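Long-range contacts in protein-glutamine gamma-glutamyltransferase (Pseudomonas aeruginosa PAO1, PDB 6G49), which displays protein-glutamine transglutaminase activity in vitro through its periplasmic domain, most of which forms this chain, and is critical for the viability of the bacterium: residues P260-E271 / V281-Y292; E69-T77 / P119-A127. All blocks are in the same frame, centred on the assembly; numbering follows the deposited sequence.

Interaction 1: P260-E271 / V281-Y292; sequences PARVVAGYQGGE and VHQFDAHAWVEY
Val281 sets its CG1 branch against CB of Tyr267, 3.7 Å away, while CG2 turns to the backbone of Gly269 and Gly270. Next to it, His282 ND1 donates to Glu271 OE1 at 2.5 Å; the oxygen lies near the imidazole plane, but the nitrogen arrives on the anti side of the carboxylate and well out of its plane. The side chain of Gln283 bends so that OE1 reaches the edge of the Tyr267 ring and accepts from OH at 2.7 Å, with amide and ring planes 58° apart. Asp285 brings OD2 to 2.5 Å from Glu271 OE2, the two carboxylates almost coplanar, a spacing consistent with one acid being protonated. Its OD1 reaches Gly270 N through a water, and its backbone O accepts from Gln268 N.

From His287 onward the chains form a regular antiparallel ladder. His287 exchanges two backbone bonds with Gly266, and its ring, with CG anti to N (chi1 -163°), lies alongside Gln268, His287 CD2 3.7 Å from Gln268 CB; NE2 is bonded to Asp303. Trp289, paired with Val264, offers one face of its indole to that valine: CB sits 3.7 Å from the centroid of the five-membered ring. Glu291 finally receives Arg262 NE on OE1 at 2.7 Å, close to the guanidinium plane, while OE2 forms salt bridges to Arg164 and Arg74. Such a twisted antiparallel pair, with the presumed histidine of a Cys-His-Asp triad on one strand and helix 243-256 packed against it, is the central beta element of the transglutaminase-like, papain-type core.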
loop_
_atom_site.group_PDB
_atom_site.type_symbol
_atom_site.label_atom_id
_atom_site.label_comp_id
_atom_site.label_asym_id
_atom_site.label_seq_id
_atom_site.Cartn_x
_atom_site.Cartn_y
_atom_site.Cartn_z
ATOM N N PRO A 260 4.965 6.262 13.203
ATOM C CA PRO A 260 5.330 5.008 12.549
ATOM C C PRO A 260 4.458 4.851 11.291
ATOM O O PRO A 260 3.265 5.136 11.338
ATOM C CB PRO A 260 5.030 3.938 13.599
ATOM C CG PRO A 260 4.997 4.722 14.909
ATOM C CD PRO A 260 4.353 6.042 14.538
ATOM N N ALA A 261 5.122 4.480 10.194
ATOM C CA ALA A 261 4.431 4.427 8.888
ATOM C C ALA A 261 5.146 3.424 8.019
ATOM O O ALA A 261 6.359 3.228 8.154
ATOM C CB ALA A 261 4.421 5.790 8.242
ATOM N N ARG A 262 4.405 2.831 7.051
ATOM C CA ARG A 262 5.023 1.888 6.140
ATOM C C ARG A 262 4.272 1.991 4.809
ATOM O O ARG A 262 3.151 2.505 4.763
ATOM C CB ARG A 262 5.082 0.452 6.679
ATOM C CG ARG A 262 3.728 -0.106 7.083
ATOM C CD ARG A 262 3.886 -1.438 7.807
ATOM N NE ARG A 262 2.613 -1.868 8.346
ATOM C CZ ARG A 262 2.439 -2.639 9.435
ATOM N NH1 ARG A 262 3.494 -3.108 10.110
ATOM N NH2 ARG A 262 1.196 -2.939 9.824
ATOM N N VAL A 263 4.973 1.568 3.772
ATOM C CA VAL A 263 4.360 1.485 2.433
ATOM C C VAL A 263 3.636 0.157 2.302
ATOM O O VAL A 263 4.169 -0.921 2.641
ATOM C CB VAL A 263 5.446 1.679 1.357
ATOM C CG1 VAL A 263 4.915 1.358 -0.034
ATOM C CG2 VAL A 263 6.044 3.078 1.427
ATOM N N VAL A 264 2.423 0.234 1.765
ATOM C CA VAL A 264 1.619 -0.949 1.439
ATOM C C VAL A 264 1.661 -1.086 -0.089
ATOM O O VAL A 264 1.374 -0.120 -0.784
ATOM C CB VAL A 264 0.181 -0.824 1.957
ATOM C CG1 VAL A 264 -0.576 -2.138 1.766
ATOM C CG2 VAL A 264 0.154 -0.471 3.443
ATOM N N ALA A 265 1.969 -2.272 -0.576
ATOM C CA ALA A 265 2.010 -2.535 -1.995
ATOM C C ALA A 265 0.960 -3.600 -2.341
ATOM O O ALA A 265 0.715 -4.534 -1.586
ATOM C CB ALA A 265 3.353 -3.051 -2.400
ATOM N N GLY A 266 0.382 -3.447 -3.512
ATOM C CA GLY A 266 -0.633 -4.392 -4.004
ATOM C C GLY A 266 -1.225 -3.879 -5.287
ATOM O O GLY A 266 -0.505 -3.458 -6.168
ATOM N N TYR A 267 -2.553 -3.920 -5.372
ATOM C CA TYR A 267 -3.263 -3.482 -6.550
ATOM C C TYR A 267 -4.444 -2.636 -6.077
ATOM O O TYR A 267 -4.911 -2.838 -4.949
ATOM C CB TYR A 267 -3.783 -4.682 -7.355
ATOM C CG TYR A 267 -2.696 -5.568 -7.884
ATOM C CD1 TYR A 267 -2.099 -6.537 -7.090
ATOM C CD2 TYR A 267 -2.177 -5.325 -9.147
ATOM C CE1 TYR A 267 -1.034 -7.304 -7.562
ATOM C CE2 TYR A 267 -1.106 -6.074 -9.622
ATOM C CZ TYR A 267 -0.532 -7.038 -8.817
ATOM O OH TYR A 267 0.508 -7.766 -9.310
ATOM N N GLN A 268 -4.928 -1.743 -6.941
ATOM C CA GLN A 268 -6.117 -0.973 -6.596
ATOM C C GLN A 268 -7.062 -1.040 -7.802
ATOM O O GLN A 268 -6.655 -0.622 -8.869
ATOM C CB GLN A 268 -5.786 0.458 -6.188
ATOM C CG GLN A 268 -6.883 1.139 -5.411
ATOM C CD GLN A 268 -8.144 1.470 -6.168
ATOM O OE1 GLN A 268 -8.088 1.771 -7.336
ATOM N NE2 GLN A 268 -9.265 1.481 -5.449
ATOM N N GLY A 269 -8.300 -1.438 -7.507
ATOM C CA GLY A 269 -9.364 -1.363 -8.495
ATOM C C GLY A 269 -9.607 -2.708 -9.136
ATOM O O GLY A 269 -9.758 -3.724 -8.501
ATOM N N GLY A 270 -9.751 -2.664 -10.450
ATOM C CA GLY A 270 -10.053 -3.841 -11.231
ATOM C C GLY A 270 -11.014 -3.509 -12.361
ATOM O O GLY A 270 -11.593 -2.445 -12.404
ATOM N N GLU A 271 -11.172 -4.449 -13.274
ATOM C CA GLU A 271 -12.012 -4.285 -14.442
ATOM C C GLU A 271 -13.148 -5.307 -14.424
ATOM O O GLU A 271 -12.911 -6.485 -14.365
ATOM C CB GLU A 271 -11.142 -4.491 -15.674
ATOM C CG GLU A 271 -9.963 -3.521 -15.805
ATOM C CD GLU A 271 -8.792 -3.770 -14.849
ATOM O OE1 GLU A 271 -8.174 -4.833 -14.881
ATOM O OE2 GLU A 271 -8.462 -2.867 -14.073
ATOM N N VAL A 281 -8.082 -8.102 -12.440
ATOM C CA VAL A 281 -7.066 -7.162 -11.937
ATOM C C VAL A 281 -5.802 -7.439 -12.740
ATOM O O VAL A 281 -5.228 -8.549 -12.632
ATOM C CB VAL A 281 -6.886 -7.307 -10.418
ATOM C CG1 VAL A 281 -5.859 -6.275 -9.956
ATOM C CG2 VAL A 281 -8.185 -7.093 -9.685
ATOM N N HIS A 282 -5.414 -6.463 -13.543
ATOM C CA HIS A 282 -4.188 -6.599 -14.364
ATOM C C HIS A 282 -3.004 -5.941 -13.667
ATOM O O HIS A 282 -3.163 -5.164 -12.729
ATOM C CB HIS A 282 -4.440 -5.974 -15.733
ATOM C CG HIS A 282 -5.493 -6.674 -16.525
ATOM N ND1 HIS A 282 -6.834 -6.302 -16.428
ATOM C CD2 HIS A 282 -5.391 -7.652 -17.459
ATOM C CE1 HIS A 282 -7.519 -7.048 -17.299
ATOM N NE2 HIS A 282 -6.685 -7.889 -17.941
ATOM N N GLN A 283 -1.816 -6.166 -14.242
ATOM C CA GLN A 283 -0.599 -5.602 -13.652
ATOM C C GLN A 283 -0.687 -4.086 -13.665
ATOM O O GLN A 283 -0.094 -3.419 -12.750
ATOM C CB GLN A 283 0.668 -6.129 -14.346
ATOM C CG GLN A 283 0.933 -7.596 -14.155
ATOM C CD GLN A 283 1.009 -8.077 -12.726
ATOM O OE1 GLN A 283 1.208 -7.245 -11.818
ATOM N NE2 GLN A 283 0.959 -9.392 -12.546
ATOM N N PHE A 284 -1.381 -3.442 -14.616
ATOM C CA PHE A 284 -1.472 -2.003 -14.646
ATOM C C PHE A 284 -2.215 -1.429 -13.440
ATOM O O PHE A 284 -2.159 -0.181 -13.240
ATOM C CB PHE A 284 -2.031 -1.467 -15.976
ATOM C CG PHE A 284 -3.402 -1.954 -16.400
ATOM C CD1 PHE A 284 -4.552 -1.682 -15.693
ATOM C CD2 PHE A 284 -3.527 -2.756 -17.532
ATOM C CE1 PHE A 284 -5.787 -2.135 -16.123
ATOM C CE2 PHE A 284 -4.774 -3.221 -17.952
ATOM C CZ PHE A 284 -5.892 -2.920 -17.238
ATOM N N ASP A 285 -2.941 -2.268 -12.709
ATOM C CA ASP A 285 -3.630 -1.857 -11.489
ATOM C C ASP A 285 -2.687 -1.888 -10.273
ATOM O O ASP A 285 -3.156 -1.601 -9.137
ATOM C CB ASP A 285 -4.825 -2.742 -11.227
ATOM C CG ASP A 285 -5.938 -2.588 -12.259
ATOM O OD1 ASP A 285 -6.161 -1.448 -12.674
ATOM O OD2 ASP A 285 -6.462 -3.624 -12.721
ATOM N N ALA A 286 -1.412 -2.210 -10.448
ATOM C CA ALA A 286 -0.434 -2.253 -9.324
ATOM C C ALA A 286 -0.393 -0.870 -8.680
ATOM O O ALA A 286 -0.452 0.185 -9.348
ATOM C CB ALA A 286 0.916 -2.687 -9.768
ATOM N N HIS A 287 -0.356 -0.866 -7.346
ATOM C CA HIS A 287 -0.503 0.375 -6.596
ATOM C C HIS A 287 0.260 0.261 -5.278
ATOM O O HIS A 287 0.500 -0.806 -4.787
ATOM C CB HIS A 287 -1.987 0.646 -6.384
ATOM C CG HIS A 287 -2.329 2.036 -6.003
ATOM N ND1 HIS A 287 -1.927 3.079 -6.796
ATOM C CD2 HIS A 287 -3.012 2.536 -4.956
ATOM C CE1 HIS A 287 -2.385 4.210 -6.236
ATOM N NE2 HIS A 287 -3.039 3.915 -5.085
ATOM N N ALA A 288 0.592 1.427 -4.751
ATOM C CA ALA A 288 1.277 1.580 -3.474
ATOM C C ALA A 288 0.639 2.713 -2.705
ATOM O O ALA A 288 0.295 3.763 -3.284
ATOM C CB ALA A 288 2.742 1.837 -3.676
ATOM N N TRP A 289 0.422 2.500 -1.402
ATOM C CA TRP A 289 -0.168 3.448 -0.537
ATOM C C TRP A 289 0.543 3.389 0.836
ATOM O O TRP A 289 1.643 2.813 0.935
ATOM C CB TRP A 289 -1.687 3.313 -0.471
ATOM C CG TRP A 289 -2.203 1.986 0.009
ATOM C CD1 TRP A 289 -2.715 1.691 1.239
ATOM C CD2 TRP A 289 -2.405 0.802 -0.794
ATOM N NE1 TRP A 289 -3.132 0.385 1.294
ATOM C CE2 TRP A 289 -2.973 -0.180 0.062
ATOM C CE3 TRP A 289 -2.100 0.431 -2.112
ATOM C CZ2 TRP A 289 -3.302 -1.468 -0.380
ATOM C CZ3 TRP A 289 -2.451 -0.830 -2.538
ATOM C CH2 TRP A 289 -3.011 -1.772 -1.673
ATOM N N VAL A 290 -0.080 3.992 1.836
ATOM C CA VAL A 290 0.573 4.182 3.161
ATOM C C VAL A 290 -0.374 3.675 4.248
ATOM O O VAL A 290 -1.589 3.775 4.167
ATOM C CB VAL A 290 0.950 5.657 3.375
ATOM C CG1 VAL A 290 1.525 5.910 4.782
ATOM C CG2 VAL A 290 1.924 6.104 2.310
ATOM N N GLU A 291 0.219 3.198 5.341
ATOM C CA GLU A 291 -0.513 3.120 6.632
ATOM C C GLU A 291 0.398 3.655 7.724
ATOM O O GLU A 291 1.649 3.502 7.682
ATOM C CB GLU A 291 -1.071 1.726 6.920
ATOM C CG GLU A 291 -0.039 0.643 7.038
ATOM C CD GLU A 291 -0.629 -0.757 7.147
ATOM O OE1 GLU A 291 0.137 -1.715 7.292
ATOM O OE2 GLU A 291 -1.857 -0.883 7.054
ATOM N N TYR A 292 -0.241 4.268 8.710
ATOM C CA TYR A 292 0.461 4.845 9.833
ATOM C C TYR A 292 -0.249 4.410 11.120
ATOM O O TYR A 292 -1.453 4.112 11.152
ATOM C CB TYR A 292 0.562 6.366 9.710
ATOM C CG TYR A 292 -0.740 7.120 9.863
ATOM C CD1 TYR A 292 -1.687 7.174 8.836
ATOM C CD2 TYR A 292 -1.080 7.669 11.079
ATOM C CE1 TYR A 292 -2.921 7.791 9.050
ATOM C CE2 TYR A 292 -2.301 8.306 11.278
ATOM C CZ TYR A 292 -3.212 8.361 10.269
ATOM O OH TYR A 292 -4.369 9.022 10.568
HETATM O O HOH W 1 -8.574 -0.251 -11.706
#

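Interaction 2: E69-T77 / P119-A127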
loop_
_atom_site.group_PDB
_atom_site.type_symbol
_atom_site.label_atom_id
_atom_site.label_comp_id
_atom_site.label_asym_id
_atom_site.label_seq_id
_atom_site.Cartn_x
_atom_site.Cartn_y
_atom_site.Cartn_z
ATOM N N GLU A 69 -13.502 2.494 -4.756
ATOM C CA GLU A 69 -12.669 3.230 -3.820
ATOM C C GLU A 69 -12.235 2.320 -2.686
ATOM O O GLU A 69 -11.335 2.664 -1.992
ATOM C CB GLU A 69 -13.444 4.415 -3.205
ATOM C CG GLU A 69 -14.176 5.205 -4.256
ATOM C CD GLU A 69 -15.577 4.701 -4.580
ATOM O OE1 GLU A 69 -15.745 4.136 -5.676
ATOM O OE2 GLU A 69 -16.482 4.852 -3.720
ATOM N N GLN A 70 -12.937 1.205 -2.480
ATOM C CA GLN A 70 -12.629 0.301 -1.435
ATOM C C GLN A 70 -11.728 -0.860 -1.913
ATOM O O GLN A 70 -11.393 -1.690 -1.086
ATOM C CB GLN A 70 -13.925 -0.315 -0.898
ATOM C CG GLN A 70 -14.730 0.734 -0.126
ATOM C CD GLN A 70 -16.090 0.273 0.350
ATOM O OE1 GLN A 70 -16.359 -0.917 0.540
ATOM N NE2 GLN A 70 -16.959 1.248 0.557
ATOM N N LEU A 71 -11.459 -0.978 -3.225
ATOM C CA LEU A 71 -10.807 -2.144 -3.773
ATOM C C LEU A 71 -9.281 -1.974 -3.706
ATOM O O LEU A 71 -8.574 -1.849 -4.713
ATOM C CB LEU A 71 -11.277 -2.365 -5.194
ATOM C CG LEU A 71 -12.770 -2.657 -5.322
ATOM C CD1 LEU A 71 -13.093 -2.907 -6.760
ATOM C CD2 LEU A 71 -13.176 -3.841 -4.462
ATOM N N TYR A 72 -8.797 -1.922 -2.480
ATOM C CA TYR A 72 -7.362 -1.942 -2.174
ATOM C C TYR A 72 -6.937 -3.357 -1.829
ATOM O O TYR A 72 -7.144 -3.842 -0.718
ATOM C CB TYR A 72 -7.027 -0.971 -1.033
ATOM C CG TYR A 72 -7.021 0.464 -1.489
ATOM C CD1 TYR A 72 -8.190 1.182 -1.621
ATOM C CD2 TYR A 72 -5.831 1.137 -1.726
ATOM C CE1 TYR A 72 -8.174 2.484 -2.052
ATOM C CE2 TYR A 72 -5.798 2.466 -2.137
ATOM C CZ TYR A 72 -6.994 3.147 -2.287
ATOM O OH TYR A 72 -6.948 4.450 -2.661
ATOM N N TRP A 73 -6.323 -4.007 -2.808
ATOM C CA TRP A 73 -5.842 -5.372 -2.735
ATOM C C TRP A 73 -4.433 -5.414 -2.144
ATOM O O TRP A 73 -3.473 -5.181 -2.892
ATOM C CB TRP A 73 -5.897 -6.084 -4.089
ATOM C CG TRP A 73 -7.196 -5.958 -4.812
ATOM C CD1 TRP A 73 -7.481 -5.090 -5.812
ATOM C CD2 TRP A 73 -8.418 -6.687 -4.558
ATOM N NE1 TRP A 73 -8.797 -5.218 -6.199
ATOM C CE2 TRP A 73 -9.371 -6.193 -5.451
ATOM C CE3 TRP A 73 -8.753 -7.696 -3.658
ATOM C CZ2 TRP A 73 -10.683 -6.678 -5.464
ATOM C CZ3 TRP A 73 -10.045 -8.179 -3.672
ATOM C CH2 TRP A 73 -10.953 -7.679 -4.587
ATOM N N ARG A 74 -4.319 -5.626 -0.833
ATOM C CA ARG A 74 -3.000 -5.695 -0.180
ATOM C C ARG A 74 -2.278 -6.946 -0.652
ATOM O O ARG A 74 -2.845 -8.048 -0.692
ATOM C CB ARG A 74 -3.024 -5.713 1.350
ATOM C CG ARG A 74 -1.642 -5.758 2.014
ATOM C CD ARG A 74 -1.674 -5.749 3.550
ATOM N NE ARG A 74 -2.431 -4.644 4.109
ATOM C CZ ARG A 74 -1.989 -3.832 5.061
ATOM N NH1 ARG A 74 -0.855 -4.141 5.691
ATOM N NH2 ARG A 74 -2.658 -2.724 5.346
ATOM N N ALA A 75 -0.987 -6.777 -1.005
ATOM C CA ALA A 75 -0.059 -7.880 -1.240
ATOM C C ALA A 75 0.955 -7.996 -0.126
ATOM O O ALA A 75 1.124 -9.074 0.474
ATOM C CB ALA A 75 0.624 -7.743 -2.561
ATOM N N LEU A 76 1.674 -6.891 0.142
ATOM C CA LEU A 76 2.722 -6.939 1.176
ATOM C C LEU A 76 2.920 -5.520 1.695
ATOM O O LEU A 76 2.426 -4.570 1.134
ATOM C CB LEU A 76 4.031 -7.500 0.632
ATOM C CG LEU A 76 4.822 -6.630 -0.331
ATOM C CD1 LEU A 76 6.296 -7.047 -0.281
ATOM C CD2 LEU A 76 4.279 -6.721 -1.757
ATOM N N THR A 77 3.697 -5.392 2.781
ATOM C CA THR A 77 4.194 -4.100 3.246
ATOM C C THR A 77 5.694 -4.067 3.088
ATOM O O THR A 77 6.379 -5.106 3.113
ATOM C CB THR A 77 3.848 -3.710 4.695
ATOM O OG1 THR A 77 4.746 -4.358 5.616
ATOM C CG2 THR A 77 2.402 -3.970 5.039
ATOM N N PRO A 119 5.437 -15.380 -2.721
ATOM C CA PRO A 119 4.594 -16.046 -1.734
ATOM C C PRO A 119 3.512 -15.225 -1.033
ATOM O O PRO A 119 3.374 -15.337 0.157
ATOM C CB PRO A 119 5.655 -16.476 -0.707
ATOM C CG PRO A 119 6.645 -15.344 -0.657
ATOM C CD PRO A 119 6.688 -14.863 -2.097
ATOM N N TRP A 120 2.868 -14.281 -1.736
ATOM C CA TRP A 120 1.883 -13.360 -1.201
ATOM C C TRP A 120 0.542 -13.642 -1.867
ATOM O O TRP A 120 0.522 -13.739 -3.113
ATOM C CB TRP A 120 2.296 -11.892 -1.441
ATOM C CG TRP A 120 3.734 -11.702 -1.052
ATOM C CD1 TRP A 120 4.315 -12.120 0.112
ATOM C CD2 TRP A 120 4.777 -11.067 -1.820
ATOM N NE1 TRP A 120 5.649 -11.802 0.109
ATOM C CE2 TRP A 120 5.970 -11.170 -1.061
ATOM C CE3 TRP A 120 4.835 -10.421 -3.060
ATOM C CZ2 TRP A 120 7.191 -10.670 -1.513
ATOM C CZ3 TRP A 120 6.052 -9.969 -3.534
ATOM C CH2 TRP A 120 7.219 -10.088 -2.766
ATOM N N LEU A 121 -0.523 -13.774 -1.080
ATOM C CA LEU A 121 -1.862 -13.819 -1.659
ATOM C C LEU A 121 -2.455 -12.416 -1.553
ATOM O O LEU A 121 -2.295 -11.693 -0.544
ATOM C CB LEU A 121 -2.718 -14.829 -0.902
ATOM C CG LEU A 121 -2.253 -16.286 -0.918
ATOM C CD1 LEU A 121 -3.386 -17.201 -0.485
ATOM C CD2 LEU A 121 -1.667 -16.712 -2.225
ATOM N N PHE A 122 -3.167 -12.029 -2.595
ATOM C CA PHE A 122 -3.770 -10.714 -2.644
ATOM C C PHE A 122 -5.136 -10.735 -1.956
ATOM O O PHE A 122 -5.943 -11.656 -2.198
ATOM C CB PHE A 122 -3.925 -10.277 -4.095
ATOM C CG PHE A 122 -2.705 -10.480 -4.940
ATOM C CD1 PHE A 122 -1.493 -9.942 -4.550
ATOM C CD2 PHE A 122 -2.732 -11.294 -6.066
ATOM C CE1 PHE A 122 -0.351 -10.213 -5.261
ATOM C CE2 PHE A 122 -1.599 -11.440 -6.837
ATOM C CZ PHE A 122 -0.406 -10.889 -6.441
ATOM N N ALA A 123 -5.447 -9.726 -1.150
ATOM C CA ALA A 123 -6.737 -9.686 -0.482
ATOM C C ALA A 123 -6.966 -8.307 0.103
ATOM O O ALA A 123 -6.004 -7.634 0.523
ATOM C CB ALA A 123 -6.784 -10.710 0.636
ATOM N N LEU A 124 -8.237 -7.935 0.257
ATOM C CA LEU A 124 -8.594 -6.726 1.011
ATOM C C LEU A 124 -8.250 -6.943 2.488
ATOM O O LEU A 124 -8.451 -8.001 3.081
ATOM C CB LEU A 124 -10.095 -6.451 0.901
ATOM C CG LEU A 124 -10.698 -6.389 -0.494
ATOM C CD1 LEU A 124 -12.202 -6.252 -0.362
ATOM C CD2 LEU A 124 -10.141 -5.223 -1.336
ATOM N N ASP A 125 -7.683 -5.896 3.097
ATOM C CA ASP A 125 -7.364 -5.923 4.530
ATOM C C ASP A 125 -8.686 -5.960 5.319
ATOM O O ASP A 125 -9.696 -5.477 4.846
ATOM C CB ASP A 125 -6.523 -4.675 4.871
ATOM C CG ASP A 125 -5.647 -4.759 6.104
ATOM O OD1 ASP A 125 -5.108 -5.827 6.370
ATOM O OD2 ASP A 125 -5.478 -3.698 6.764
ATOM N N VAL A 126 -8.714 -6.605 6.522
ATOM C CA VAL A 126 -7.811 -7.597 7.028
ATOM C C VAL A 126 -8.381 -8.953 6.582
ATOM O O VAL A 126 -9.581 -9.234 6.820
ATOM C CB VAL A 126 -7.714 -7.545 8.558
ATOM C CG1 VAL A 126 -6.990 -8.750 9.106
ATOM C CG2 VAL A 126 -7.016 -6.270 9.006
ATOM N N ALA A 127 -7.529 -9.781 6.005
ATOM C CA ALA A 127 -7.977 -10.988 5.334
ATOM C C ALA A 127 -7.728 -12.239 6.167
ATOM O O ALA A 127 -6.742 -12.397 6.887
ATOM C CB ALA A 127 -7.292 -11.169 4.006
HETATM O O HOH W 2 -7.398 -3.223 1.801
HETATM O O HOH W 3 -1.589 -10.035 1.498
#
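Arg74 and Ala123 form the antiparallel hydrogen-bonded pair that joins strand 72-81, just ahead of the classic beta bulge in which Ala75 and Leu76 both face Ala265, to the irregular strand 120-124. Ala123 N donates to Arg74 O over 3.1 Å, whereas the return bond from Arg74 N is weak and bent. Beyond this single pair the side chains do most of the joining. Leu124 lays CD2 over one face of the Trp73 indole, 3.8 Å from the centroid of the six-membered ring, and the same methyl approaches Tyr72 O; the indole NE1 is bonded to Gly269 O. On the far side of the pair, the CB methyl of Ala75 meets the edge of the Phe122 ring, 3.6 Å from CD1. Leu76, at the bulge, places CD1 over a face of Trp120, in one of its two conformers, with Pro119 CD over the opposite face.

One water bridges Tyr72 O, at 2.6 Å, to Asp125 N, tying the strands where direct bonding ends. Nearby, the extended start of Arg74 (CG anti to N, chi1 -179°) bends at chi3, so that in the given conformers its guanidinium stacks on the Asp125 carboxylate, planes 23° apart. NH2 lies 3.3 Å from Asp125 OD2, which also pairs with Arg164, while Arg74 NH2 has a further salt bridge to Glu291. OD1 lies over the guanidinium face and OD2 well out of its plane, so no N-H points at OD2, and NE is buried without a partner in the model: in these conformers the attraction to Asp125 is probably one of charge, and directional bonding of the guanidinium comes from other residues.

Both interactions reach one sheet, in which strand 72-81 pairs with 120-124 and also with strands 261-265 and 267-268; their centres are about 8 Å apart. Among the direct joints are a salt bridge, Glu291 OE2 to Arg74 NH2 at 2.6 Å, and a probable backbone hydrogen bond from Trp73 N to Tyr267 O at 2.8 Å. Both contacts also reach the presumed active site. Interaction 1 supplies His287, whose side chain comes within about 4 Å of that of Cys243 and about 3 Å of that of Asp303. From interaction 2, Tyr72 bonds through OH to Asp303 OD2 and meets Trp289 edge-to-face, linking the TgpA N-terminal family region to the triad.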